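Local atomic coordinates of oxalate oxidase 1 (Hordeum vulgare, PDB entry 1FI2), a protein that oxidises oxalate with molecular oxygen to carbon dioxide and hydrogen peroxide in the plant cell wall, using bound manganese, and also has superoxide dismutase activity. Residues A62-T67 and V72-V77; E127-P132 and A147-S152; L165-S170 and P177-A182. All coordinates share one frame; numbering follows the deposited sequence.

Interactions 1 and 2 meet in one sheet of the cupin jelly roll, where strands 73-79 and 147-153 are neighbours. Their centres lie about 15 Å apart, and the probable hydrogen bonds Asn75 O to Val151 N and Val77 N to Met149 O, both 3.0 Å, join them. The seam runs beside the active site: Asn75 binds oxalate, and the side chain of Val151 is about 6 Å from the manganese. Interaction 3 stands apart in the helices that follow the barrel, its centre about 31 Å from that of interaction 1 and about 29 Å from that of interaction 2. The first two also reach a second subunit of the hexamer, the third contact another one.

Interaction 1 (A62-T67 and V72-V77); sequences AEWPGT and VSMNRV
Thr67 and Val72 bring the backbones of 62-67 and 72-77 nearest, their CA atoms 6.4 Å apart, where a loop with a short 3-10 turn at 65-67 leads back towards the start of strand 73-79. CB of Thr67 sits 3.4 Å from Val72 O, and the methyl CG2 also flanks this carbonyl. Val72 O is buried here against carbon and has no hydrogen-bonding partner in the model. The hydroxyl of Thr67 serves its own segment instead. With OG1 held between the backbone N and the carbonyl carbon (chi1 62°), it donates to Trp64 O at 2.8 Å, almost in line with the carbonyl (C=O...OG1 169°). Thr67 N donates to the same Trp64 O at 3.1 Å, so two bonds from one residue grip this oxygen and tie the turn. The same torsion lays CG2 over one face of the Trp64 indole, 3.5 Å above its plane and displaced towards the rim. This connection between strands 54-59 and 73-79 belongs to the cupin jelly roll, and the indole also packs on Leu59 of the earlier strand. Met74 approaches the indole differently: its sulfur lies at the ring edge, close to the ring plane, with SD 4.4 Å from Trp64 CZ3. Indole and thioether are both buried at the subunit interface, Trp64 packing on Thr128 and Met74 on Ile96 of a second subunit. Within its own chain, Met74, the residue before the oxalate-binding Asn75, also rests on Val150 of strand 147-153.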
ATOM      1  N   ALA A  62     -17.730  12.335  -4.237  1.00  4.48           N
ATOM      2  CA  ALA A  62     -18.475  13.588  -4.223  1.00  4.85           C
ATOM      3  C   ALA A  62     -19.973  13.360  -4.399  1.00  5.02           C
ATOM      4  O   ALA A  62     -20.780  14.155  -3.903  1.00  4.83           O
ATOM      5  CB  ALA A  62     -17.941  14.510  -5.310  1.00  4.56           C
ATOM      6  N   GLU A  63     -20.363  12.302  -5.101  1.00  5.13           N
ATOM      7  CA  GLU A  63     -21.766  11.983  -5.327  1.00  5.64           C
ATOM      8  C   GLU A  63     -22.275  10.872  -4.419  1.00  5.24           C
ATOM      9  O   GLU A  63     -23.478  10.740  -4.190  1.00  5.61           O
ATOM     10  CB  GLU A  63     -21.971  11.593  -6.798  1.00  7.16           C
ATOM     11  CG  GLU A  63     -21.787  12.769  -7.752  1.00  8.97           C
ATOM     12  CD  GLU A  63     -22.889  13.801  -7.578  1.00 10.62           C
ATOM     13  OE1 GLU A  63     -24.068  13.394  -7.491  1.00 12.19           O
ATOM     14  OE2 GLU A  63     -22.583  15.007  -7.526  1.00 12.20           O
ATOM     15  N   TRP A  64     -21.370  10.066  -3.882  1.00  4.47           N
ATOM     16  CA  TRP A  64     -21.693   8.966  -2.979  1.00  4.03           C
ATOM     17  C   TRP A  64     -20.698   8.990  -1.825  1.00  3.87           C
ATOM     18  O   TRP A  64     -19.692   8.275  -1.824  1.00  3.14           O
ATOM     19  CB  TRP A  64     -21.626   7.624  -3.701  1.00  4.20           C
ATOM     20  CG  TRP A  64     -22.256   6.442  -3.035  1.00  4.01           C
ATOM     21  CD1 TRP A  64     -22.977   6.413  -1.875  1.00  4.24           C
ATOM     22  CD2 TRP A  64     -22.291   5.100  -3.546  1.00  3.75           C
ATOM     23  NE1 TRP A  64     -23.419   5.141  -1.611  1.00  4.35           N
ATOM     24  CE2 TRP A  64     -23.023   4.317  -2.633  1.00  3.73           C
ATOM     25  CE3 TRP A  64     -21.759   4.484  -4.685  1.00  3.61           C
ATOM     26  CZ2 TRP A  64     -23.237   2.951  -2.815  1.00  3.58           C
ATOM     27  CZ3 TRP A  64     -21.975   3.131  -4.869  1.00  3.21           C
ATOM     28  CH2 TRP A  64     -22.708   2.382  -3.940  1.00  3.36           C
ATOM     29  N   PRO A  65     -20.954   9.833  -0.829  1.00  4.11           N
ATOM     30  CA  PRO A  65     -20.035  10.035   0.277  1.00  3.98           C
ATOM     31  C   PRO A  65     -19.749   8.810   1.113  1.00  3.32           C
ATOM     32  O   PRO A  65     -18.670   8.733   1.718  1.00  3.47           O
ATOM     33  CB  PRO A  65     -20.619  11.169   1.100  1.00  4.36           C
ATOM     34  CG  PRO A  65     -21.993  11.391   0.604  1.00  5.09           C
ATOM     35  CD  PRO A  65     -22.111  10.755  -0.750  1.00  4.19           C
ATOM     36  N   GLY A  66     -20.610   7.801   1.132  1.00  3.68           N
ATOM     37  CA  GLY A  66     -20.388   6.568   1.861  1.00  3.39           C
ATOM     38  C   GLY A  66     -19.242   5.724   1.318  1.00  3.26           C
ATOM     39  O   GLY A  66     -18.770   4.819   2.013  1.00  3.04           O
ATOM     40  N   THR A  67     -18.727   6.013   0.126  1.00  2.98           N
ATOM     41  CA  THR A  67     -17.574   5.328  -0.428  1.00  3.11           C
ATOM     42  C   THR A  67     -16.261   5.798   0.194  1.00  3.45           C
ATOM     43  O   THR A  67     -15.239   5.114   0.047  1.00  3.14           O
ATOM     44  CB  THR A  67     -17.443   5.511  -1.956  1.00  3.29           C
ATOM     45  OG1 THR A  67     -17.273   6.898  -2.280  1.00  2.99           O
ATOM     46  CG2 THR A  67     -18.680   4.986  -2.668  1.00  3.00           C
ATOM     47  N   VAL A  72     -13.437   2.257  -3.464  1.00  2.92           N
ATOM     48  CA  VAL A  72     -14.214   1.930  -4.644  1.00  3.12           C
ATOM     49  C   VAL A  72     -15.176   3.064  -5.015  1.00  3.69           C
ATOM     50  O   VAL A  72     -15.443   3.973  -4.234  1.00  3.08           O
ATOM     51  CB  VAL A  72     -15.082   0.664  -4.489  1.00  3.45           C
ATOM     52  CG1 VAL A  72     -14.295  -0.637  -4.470  1.00  3.45           C
ATOM     53  CG2 VAL A  72     -15.934   0.774  -3.225  1.00  3.62           C
ATOM     54  N   SER A  73     -15.619   3.026  -6.268  1.00  3.09           N
ATOM     55  CA  SER A  73     -16.613   3.962  -6.781  1.00  3.12           C
ATOM     56  C   SER A  73     -17.117   3.459  -8.133  1.00  3.07           C
ATOM     57  O   SER A  73     -16.594   2.473  -8.654  1.00  2.47           O
ATOM     58  CB  SER A  73     -16.067   5.378  -6.898  1.00  3.07           C
ATOM     59  OG  SER A  73     -15.139   5.488  -7.960  1.00  2.99           O
ATOM     60  N   MET A  74     -18.180   4.065  -8.660  1.00  3.84           N
ATOM     61  CA  MET A  74     -18.749   3.644  -9.929  1.00  4.19           C
ATOM     62  C   MET A  74     -19.135   4.842 -10.795  1.00  4.90           C
ATOM     63  O   MET A  74     -19.073   5.998 -10.390  1.00  4.68           O
ATOM     64  CB  MET A  74     -20.049   2.852  -9.737  1.00  4.77           C
ATOM     65  CG  MET A  74     -19.947   1.488  -9.096  1.00  5.85           C
ATOM     66  SD  MET A  74     -21.564   0.840  -8.638  1.00  6.61           S
ATOM     67  CE  MET A  74     -22.043   0.003 -10.129  1.00  7.31           C
ATOM     68  N   ASN A  75     -19.593   4.533 -12.007  1.00  5.49           N
ATOM     69  CA  ASN A  75     -20.249   5.534 -12.842  1.00  5.90           C
ATOM     70  C   ASN A  75     -21.035   4.827 -13.945  1.00  5.48           C
ATOM     71  O   ASN A  75     -20.808   3.651 -14.214  1.00  5.68           O
ATOM     72  CB  ASN A  75     -19.309   6.579 -13.383  1.00  7.49           C
ATOM     73  CG  ASN A  75     -18.386   6.308 -14.527  1.00  8.83           C
ATOM     74  OD1 ASN A  75     -17.319   6.948 -14.607  1.00 10.55           O
ATOM     75  ND2 ASN A  75     -18.711   5.413 -15.451  1.00  9.14           N
ATOM     76  N   ARG A  76     -21.966   5.560 -14.535  1.00  5.12           N
ATOM     77  CA  ARG A  76     -22.762   5.060 -15.651  1.00  5.03           C
ATOM     78  C   ARG A  76     -22.499   5.941 -16.865  1.00  4.78           C
ATOM     79  O   ARG A  76     -22.244   7.140 -16.707  1.00  4.60           O
ATOM     80  CB  ARG A  76     -24.245   5.075 -15.282  1.00  5.84           C
ATOM     81  CG  ARG A  76     -25.190   4.892 -16.457  1.00  6.12           C
ATOM     82  CD  ARG A  76     -26.650   4.916 -16.010  1.00  7.11           C
ATOM     83  NE  ARG A  76     -27.528   4.772 -17.165  1.00  8.05           N
ATOM     84  CZ  ARG A  76     -28.686   4.128 -17.210  1.00  8.60           C
ATOM     85  NH1 ARG A  76     -29.174   3.519 -16.140  1.00  9.26           N
ATOM     86  NH2 ARG A  76     -29.362   4.087 -18.353  1.00  9.14           N
ATOM     87  N   VAL A  77     -22.370   5.352 -18.054  1.00  3.99           N
ATOM     88  CA  VAL A  77     -22.188   6.152 -19.265  1.00  4.52           C
ATOM     89  C   VAL A  77     -23.237   5.734 -20.298  1.00  4.48           C
ATOM     90  O   VAL A  77     -23.388   4.549 -20.593  1.00  4.11           O
ATOM     91  CB  VAL A  77     -20.791   6.059 -19.896  1.00  4.04           C
ATOM     92  CG1 VAL A  77     -20.641   7.079 -21.020  1.00  4.58           C
ATOM     93  CG2 VAL A  77     -19.671   6.278 -18.883  1.00  4.21           C
TER

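Interaction 2 (E127-P132 and A147-S152); sequences ETFVIP and AYMVVS
Phe129 and Met149 both carry CG between the backbone N and the carbonyl carbon (chi1 59° and 60°), which swings the phenyl ring and the thioether towards each other from strands that are not adjacent. Beyond CG the Met149 chain is extended, and this carries its sulfur to the far end of the ring: SD lies 3.8 Å from Phe129 CZ and 4.1 Å from Phe129 CE2. The two side chains cross at about a right angle. SD is 5.0 Å from the ring centroid and 75° off the ring normal, an edge-on Met-aromatic contact in which the sulfur lies near the ring plane. Val151 meets the same corner of the ring. Its CG1 comes obliquely to 3.8 Å from Phe129 CZ, so the CZ carbon is shared by a sulfur and a methyl. The backbones stay well apart, with CA of Phe129 and CA of Val151 separated by 9.1 Å, and the contact is wholly apolar and buried. Val151 also touches Glu95, a manganese ligand, and Asn75, which binds oxalate, placing this hydrophobic cluster directly beside the active site. Strand 95-101 runs between the two segments in the jelly-roll sheet, and the Phe129 and Met149 side chains bridge past it. Towards the other sheet they meet strand 103-109, Phe129 on Val106 and Met149 on Leu104, while Thr128 and Phe129 pair in an antiparallel ladder with a strand of a second subunit, extending the sheet across the interface.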
ATOM      1  N   GLU A 127     -21.325  -8.415 -21.454  1.00  4.35           N
ATOM      2  CA  GLU A 127     -19.894  -8.631 -21.652  1.00  4.46           C
ATOM      3  C   GLU A 127     -19.100  -7.574 -20.899  1.00  4.09           C
ATOM      4  O   GLU A 127     -19.575  -6.449 -20.718  1.00  4.04           O
ATOM      5  CB  GLU A 127     -19.578  -8.649 -23.146  1.00  5.23           C
ATOM      6  CG  GLU A 127     -20.415  -9.675 -23.912  1.00  6.72           C
ATOM      7  CD  GLU A 127     -19.894  -9.882 -25.320  1.00  7.58           C
ATOM      8  OE1 GLU A 127     -19.669  -8.888 -26.037  1.00  7.70           O
ATOM      9  OE2 GLU A 127     -19.692 -11.050 -25.721  1.00  9.26           O
ATOM     10  N   THR A 128     -17.908  -7.936 -20.435  1.00  3.71           N
ATOM     11  CA  THR A 128     -17.099  -7.038 -19.615  1.00  3.83           C
ATOM     12  C   THR A 128     -15.735  -6.700 -20.198  1.00  3.67           C
ATOM     13  O   THR A 128     -15.225  -7.362 -21.098  1.00  3.67           O
ATOM     14  CB  THR A 128     -16.875  -7.674 -18.221  1.00  3.80           C
ATOM     15  OG1 THR A 128     -16.322  -8.984 -18.409  1.00  4.05           O
ATOM     16  CG2 THR A 128     -18.167  -7.792 -17.429  1.00  4.45           C
ATOM     17  N   PHE A 129     -15.137  -5.647 -19.639  1.00  3.70           N
ATOM     18  CA  PHE A 129     -13.831  -5.159 -20.048  1.00  3.65           C
ATOM     19  C   PHE A 129     -13.049  -4.618 -18.851  1.00  3.99           C
ATOM     20  O   PHE A 129     -13.631  -4.255 -17.830  1.00  3.66           O
ATOM     21  CB  PHE A 129     -13.960  -4.053 -21.099  1.00  4.29           C
ATOM     22  CG  PHE A 129     -14.739  -2.835 -20.692  1.00  3.92           C
ATOM     23  CD1 PHE A 129     -14.139  -1.787 -20.017  1.00  4.05           C
ATOM     24  CD2 PHE A 129     -16.087  -2.729 -21.002  1.00  4.18           C
ATOM     25  CE1 PHE A 129     -14.861  -0.669 -19.653  1.00  4.25           C
ATOM     26  CE2 PHE A 129     -16.821  -1.613 -20.643  1.00  4.19           C
ATOM     27  CZ  PHE A 129     -16.202  -0.582 -19.962  1.00  4.17           C
ATOM     28  N   VAL A 130     -11.729  -4.543 -19.003  1.00  4.11           N
ATOM     29  CA  VAL A 130     -10.900  -4.014 -17.914  1.00  5.44           C
ATOM     30  C   VAL A 130      -9.856  -3.058 -18.474  1.00  4.78           C
ATOM     31  O   VAL A 130      -9.232  -3.302 -19.508  1.00  5.59           O
ATOM     32  CB  VAL A 130     -10.312  -5.143 -17.060  1.00  7.15           C
ATOM     33  CG1 VAL A 130      -9.282  -5.961 -17.813  1.00  8.23           C
ATOM     34  CG2 VAL A 130      -9.719  -4.591 -15.765  1.00  8.04           C
ATOM     35  N   ILE A 131      -9.708  -1.906 -17.821  1.00  4.14           N
ATOM     36  CA  ILE A 131      -8.762  -0.883 -18.246  1.00  3.89           C
ATOM     37  C   ILE A 131      -7.699  -0.669 -17.169  1.00  3.51           C
ATOM     38  O   ILE A 131      -7.993  -0.068 -16.135  1.00  3.04           O
ATOM     39  CB  ILE A 131      -9.434   0.500 -18.407  1.00  4.12           C
ATOM     40  CG1 ILE A 131     -10.787   0.462 -19.106  1.00  4.62           C
ATOM     41  CG2 ILE A 131      -8.470   1.460 -19.095  1.00  3.35           C
ATOM     42  CD1 ILE A 131     -10.783   0.189 -20.585  1.00  4.83           C
ATOM     43  N   PRO A 132      -6.470  -1.093 -17.410  1.00  3.32           N
ATOM     44  CA  PRO A 132      -5.396  -0.907 -16.453  1.00  4.05           C
ATOM     45  C   PRO A 132      -5.188   0.553 -16.097  1.00  4.53           C
ATOM     46  O   PRO A 132      -5.315   1.481 -16.885  1.00  3.81           O
ATOM     47  CB  PRO A 132      -4.165  -1.512 -17.115  1.00  4.16           C
ATOM     48  CG  PRO A 132      -4.676  -2.376 -18.210  1.00  4.27           C
ATOM     49  CD  PRO A 132      -6.013  -1.812 -18.621  1.00  3.68           C
ATOM     50  N   ALA A 147     -26.803   3.086 -26.283  1.00 10.45           N
ATOM     51  CA  ALA A 147     -26.094   2.061 -25.519  1.00  9.30           C
ATOM     52  C   ALA A 147     -25.770   2.573 -24.119  1.00  8.57           C
ATOM     53  O   ALA A 147     -25.776   3.788 -23.911  1.00  8.37           O
ATOM     54  CB  ALA A 147     -24.816   1.649 -26.233  1.00  9.12           C
ATOM     55  N   TYR A 148     -25.549   1.657 -23.175  1.00  8.44           N
ATOM     56  CA  TYR A 148     -25.144   2.117 -21.842  1.00  8.51           C
ATOM     57  C   TYR A 148     -24.314   1.050 -21.138  1.00  7.29           C
ATOM     58  O   TYR A 148     -24.432  -0.144 -21.407  1.00  6.72           O
ATOM     59  CB  TYR A 148     -26.310   2.612 -21.022  1.00 10.91           C
ATOM     60  CG  TYR A 148     -27.080   1.732 -20.084  1.00 12.72           C
ATOM     61  CD1 TYR A 148     -26.667   1.544 -18.768  1.00 13.60           C
ATOM     62  CD2 TYR A 148     -28.254   1.103 -20.481  1.00 13.67           C
ATOM     63  CE1 TYR A 148     -27.384   0.746 -17.892  1.00 14.22           C
ATOM     64  CE2 TYR A 148     -28.981   0.300 -19.620  1.00 14.36           C
ATOM     65  CZ  TYR A 148     -28.540   0.130 -18.326  1.00 14.69           C
ATOM     66  OH  TYR A 148     -29.257  -0.672 -17.464  1.00 15.55           O
ATOM     67  N   MET A 149     -23.411   1.523 -20.286  1.00  5.59           N
ATOM     68  CA  MET A 149     -22.542   0.661 -19.503  1.00  5.05           C
ATOM     69  C   MET A 149     -22.439   1.193 -18.075  1.00  4.64           C
ATOM     70  O   MET A 149     -22.699   2.370 -17.823  1.00  4.85           O
ATOM     71  CB  MET A 149     -21.135   0.607 -20.107  1.00  4.53           C
ATOM     72  CG  MET A 149     -20.452   1.958 -20.185  1.00  4.25           C
ATOM     73  SD  MET A 149     -18.819   1.922 -20.934  1.00  3.73           S
ATOM     74  CE  MET A 149     -18.180   3.526 -20.437  1.00  4.46           C
ATOM     75  N   VAL A 150     -22.153   0.314 -17.130  1.00  4.70           N
ATOM     76  CA  VAL A 150     -21.899   0.672 -15.739  1.00  4.78           C
ATOM     77  C   VAL A 150     -20.514   0.131 -15.382  1.00  4.80           C
ATOM     78  O   VAL A 150     -20.251  -1.047 -15.641  1.00  5.00           O
ATOM     79  CB  VAL A 150     -22.955   0.111 -14.777  1.00  4.96           C
ATOM     80  CG1 VAL A 150     -22.585   0.427 -13.332  1.00  5.42           C
ATOM     81  CG2 VAL A 150     -24.350   0.653 -15.072  1.00  5.39           C
ATOM     82  N   VAL A 151     -19.629   0.984 -14.872  1.00  4.98           N
ATOM     83  CA  VAL A 151     -18.276   0.570 -14.533  1.00  4.83           C
ATOM     84  C   VAL A 151     -17.962   0.826 -13.060  1.00  5.01           C
ATOM     85  O   VAL A 151     -18.577   1.669 -12.408  1.00  5.00           O
ATOM     86  CB  VAL A 151     -17.212   1.268 -15.401  1.00  5.11           C
ATOM     87  CG1 VAL A 151     -17.524   1.206 -16.892  1.00  5.31           C
ATOM     88  CG2 VAL A 151     -17.018   2.721 -14.984  1.00  5.10           C
ATOM     89  N   SER A 152     -16.952   0.121 -12.561  1.00  3.98           N
ATOM     90  CA  SER A 152     -16.470   0.287 -11.201  1.00  3.70           C
ATOM     91  C   SER A 152     -14.981   0.630 -11.265  1.00  3.61           C
ATOM     92  O   SER A 152     -14.319   0.338 -12.258  1.00  3.27           O
ATOM     93  CB  SER A 152     -16.669  -0.960 -10.350  1.00  4.00           C
ATOM     94  OG  SER A 152     -18.038  -1.291 -10.214  1.00  4.74           O
TER

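Interaction 3 (L165-S170 and P177-A182); sequences LTLFGS and PVLTKA
Leu179 makes all the contacts of 177-182 with 165-170, its two methyls facing Leu167 and Phe168, one each; CA of Leu179 and CA of Leu167 are 8.3 Å apart. The apolar contacts divide between its branches. CD2 meets CD2 of Leu167 at 4.1 Å, methyl against methyl, whereas CD1 approaches CD2 of Phe168 at 4.1 Å, coming at the ring obliquely. The Leu179 side chain has CG beside the backbone N and anti to the carbonyl carbon (chi1 -70°), and this rotation, on a CA-CB bond already aimed at the other helix, delivers the fork to both partners. Phe168 is backed by its own neighbour, CB of Leu167 lying 3.8 Å above one ring face and offset towards the rim. A second kind of contact sets hydrocarbon against a backbone carbonyl: Leu167 O is 3.5 Å from Leu179 CD1 and 4.0 Å from Leu179 CD2, so both methyls lie against the oxygen, CD1 the nearer. Were Leu179 replaced by alanine, both methyl contacts would go, which is likely to leave Leu167 CD2 and Phe168 CD2 without these partners and to open a gap between the two helices. Within the segments, Gly169 N donates to Leu165 O at 2.8 Å and Ala182 N to Val178 O at 3.1 Å. The two helices follow the jelly-roll strands, and helix 187-196 completes the cluster, with Phe168 resting on Leu193 and Leu179 on Val190 and Lys194. Another subunit abuts this helical region: Leu165 and Thr166 pack on its Asn116, and Lys181 NZ hydrogen-bonds to Pro51 O and Asn52 O of that subunit, linking helix 176-183 to that neighbour in the hexamer.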
ATOM      1  N   LEU A 165     -10.225  17.443 -24.758  1.00  4.52           N
ATOM      2  CA  LEU A 165     -10.521  18.649 -23.989  1.00  4.67           C
ATOM      3  C   LEU A 165      -9.302  19.190 -23.255  1.00  5.05           C
ATOM      4  O   LEU A 165      -9.100  20.409 -23.235  1.00  4.84           O
ATOM      5  CB  LEU A 165     -11.678  18.390 -23.022  1.00  4.48           C
ATOM      6  CG  LEU A 165     -12.104  19.540 -22.107  1.00  4.60           C
ATOM      7  CD1 LEU A 165     -12.624  20.719 -22.913  1.00  4.83           C
ATOM      8  CD2 LEU A 165     -13.163  19.066 -21.118  1.00  4.99           C
ATOM      9  N   THR A 166      -8.462  18.335 -22.684  1.00  5.00           N
ATOM     10  CA  THR A 166      -7.273  18.816 -21.980  1.00  5.15           C
ATOM     11  C   THR A 166      -6.245  19.391 -22.944  1.00  5.26           C
ATOM     12  O   THR A 166      -5.643  20.438 -22.683  1.00  5.10           O
ATOM     13  CB  THR A 166      -6.652  17.692 -21.129  1.00  5.18           C
ATOM     14  OG1 THR A 166      -7.638  17.233 -20.190  1.00  4.98           O
ATOM     15  CG2 THR A 166      -5.429  18.186 -20.376  1.00  5.36           C
ATOM     16  N   LEU A 167      -6.037  18.740 -24.084  1.00  5.70           N
ATOM     17  CA  LEU A 167      -5.079  19.198 -25.070  1.00  6.08           C
ATOM     18  C   LEU A 167      -5.434  20.539 -25.714  1.00  5.67           C
ATOM     19  O   LEU A 167      -4.546  21.367 -25.939  1.00  5.66           O
ATOM     20  CB  LEU A 167      -4.981  18.235 -26.251  1.00  7.12           C
ATOM     21  CG  LEU A 167      -3.909  17.192 -26.437  1.00  8.03           C
ATOM     22  CD1 LEU A 167      -3.836  16.829 -27.930  1.00  8.08           C
ATOM     23  CD2 LEU A 167      -2.522  17.602 -25.969  1.00  7.63           C
ATOM     24  N   PHE A 168      -6.704  20.716 -26.071  1.00  5.69           N
ATOM     25  CA  PHE A 168      -7.134  21.905 -26.782  1.00  5.77           C
ATOM     26  C   PHE A 168      -7.981  22.898 -26.016  1.00  5.98           C
ATOM     27  O   PHE A 168      -8.153  24.009 -26.545  1.00  6.29           O
ATOM     28  CB  PHE A 168      -7.900  21.453 -28.050  1.00  5.71           C
ATOM     29  CG  PHE A 168      -7.079  20.538 -28.925  1.00  5.70           C
ATOM     30  CD1 PHE A 168      -7.426  19.206 -29.075  1.00  5.74           C
ATOM     31  CD2 PHE A 168      -5.952  21.008 -29.577  1.00  5.62           C
ATOM     32  CE1 PHE A 168      -6.671  18.361 -29.869  1.00  5.63           C
ATOM     33  CE2 PHE A 168      -5.190  20.173 -30.369  1.00  5.93           C
ATOM     34  CZ  PHE A 168      -5.550  18.844 -30.513  1.00  5.69           C
ATOM     35  N   GLY A 169      -8.477  22.579 -24.828  1.00  5.54           N
ATOM     36  CA  GLY A 169      -9.344  23.495 -24.109  1.00  5.54           C
ATOM     37  C   GLY A 169      -9.101  23.569 -22.611  1.00  5.47           C
ATOM     38  O   GLY A 169     -10.057  23.748 -21.848  1.00  5.52           O
ATOM     39  N   SER A 170      -7.851  23.389 -22.187  1.00  5.50           N
ATOM     40  CA  SER A 170      -7.530  23.482 -20.757  1.00  5.23           C
ATOM     41  C   SER A 170      -7.748  24.909 -20.292  1.00  5.67           C
ATOM     42  O   SER A 170      -7.960  25.793 -21.138  1.00  6.00           O
ATOM     43  CB  SER A 170      -6.108  23.008 -20.486  1.00  4.96           C
ATOM     44  OG  SER A 170      -5.113  23.706 -21.214  1.00  5.15           O
ATOM     45  N   PRO A 177       2.163  27.408 -30.149  1.00  7.57           N
ATOM     46  CA  PRO A 177       3.500  26.988 -30.533  1.00  7.32           C
ATOM     47  C   PRO A 177       3.954  25.707 -29.856  1.00  7.13           C
ATOM     48  O   PRO A 177       4.758  24.942 -30.407  1.00  7.07           O
ATOM     49  CB  PRO A 177       4.384  28.178 -30.163  1.00  7.55           C
ATOM     50  CG  PRO A 177       3.453  29.346 -30.159  1.00  7.62           C
ATOM     51  CD  PRO A 177       2.166  28.788 -29.594  1.00  7.73           C
ATOM     52  N   VAL A 178       3.518  25.438 -28.620  1.00  6.20           N
ATOM     53  CA  VAL A 178       3.822  24.173 -27.959  1.00  6.21           C
ATOM     54  C   VAL A 178       3.115  23.043 -28.711  1.00  5.83           C
ATOM     55  O   VAL A 178       3.706  22.002 -28.999  1.00  6.49           O
ATOM     56  CB  VAL A 178       3.401  24.151 -26.481  1.00  6.03           C
ATOM     57  CG1 VAL A 178       3.578  22.766 -25.864  1.00  6.56           C
ATOM     58  CG2 VAL A 178       4.194  25.171 -25.674  1.00  6.21           C
ATOM     59  N   LEU A 179       1.845  23.270 -29.038  1.00  5.84           N
ATOM     60  CA  LEU A 179       1.050  22.281 -29.750  1.00  6.22           C
ATOM     61  C   LEU A 179       1.453  22.092 -31.202  1.00  6.89           C
ATOM     62  O   LEU A 179       1.222  20.980 -31.685  1.00  7.23           O
ATOM     63  CB  LEU A 179      -0.443  22.615 -29.661  1.00  5.78           C
ATOM     64  CG  LEU A 179      -1.093  22.444 -28.284  1.00  5.64           C
ATOM     65  CD1 LEU A 179      -2.529  22.944 -28.326  1.00  6.14           C
ATOM     66  CD2 LEU A 179      -1.044  20.992 -27.829  1.00  5.70           C
ATOM     67  N   THR A 180       2.016  23.076 -31.895  1.00  6.80           N
ATOM     68  CA  THR A 180       2.434  22.862 -33.277  1.00  6.85           C
ATOM     69  C   THR A 180       3.696  22.005 -33.340  1.00  6.91           C
ATOM     70  O   THR A 180       3.861  21.201 -34.258  1.00  7.18           O
ATOM     71  CB  THR A 180       2.660  24.159 -34.072  1.00  7.01           C
ATOM     72  OG1 THR A 180       3.665  24.950 -33.429  1.00  7.58           O
ATOM     73  CG2 THR A 180       1.379  24.971 -34.183  1.00  7.45           C
ATOM     74  N   LYS A 181       4.585  22.141 -32.358  1.00  6.61           N
ATOM     75  CA  LYS A 181       5.793  21.332 -32.300  1.00  6.82           C
ATOM     76  C   LYS A 181       5.440  19.890 -31.940  1.00  6.97           C
ATOM     77  O   LYS A 181       5.975  18.945 -32.511  1.00  7.22           O
ATOM     78  CB  LYS A 181       6.786  21.887 -31.274  1.00  7.45           C
ATOM     79  CG  LYS A 181       8.120  21.164 -31.235  1.00  8.22           C
ATOM     80  CD  LYS A 181       8.929  21.400 -32.505  1.00  9.24           C
ATOM     81  CE  LYS A 181      10.261  20.667 -32.420  1.00 10.12           C
ATOM     82  NZ  LYS A 181      10.046  19.195 -32.325  1.00 11.98           N
ATOM     83  N   ALA A 182       4.510  19.735 -31.003  1.00  6.71           N
ATOM     84  CA  ALA A 182       4.085  18.427 -30.537  1.00  6.58           C
ATOM     85  C   ALA A 182       3.228  17.669 -31.542  1.00  6.75           C
ATOM     86  O   ALA A 182       3.368  16.448 -31.631  1.00  6.87           O
ATOM     87  CB  ALA A 182       3.310  18.576 -29.229  1.00  6.73           C
TER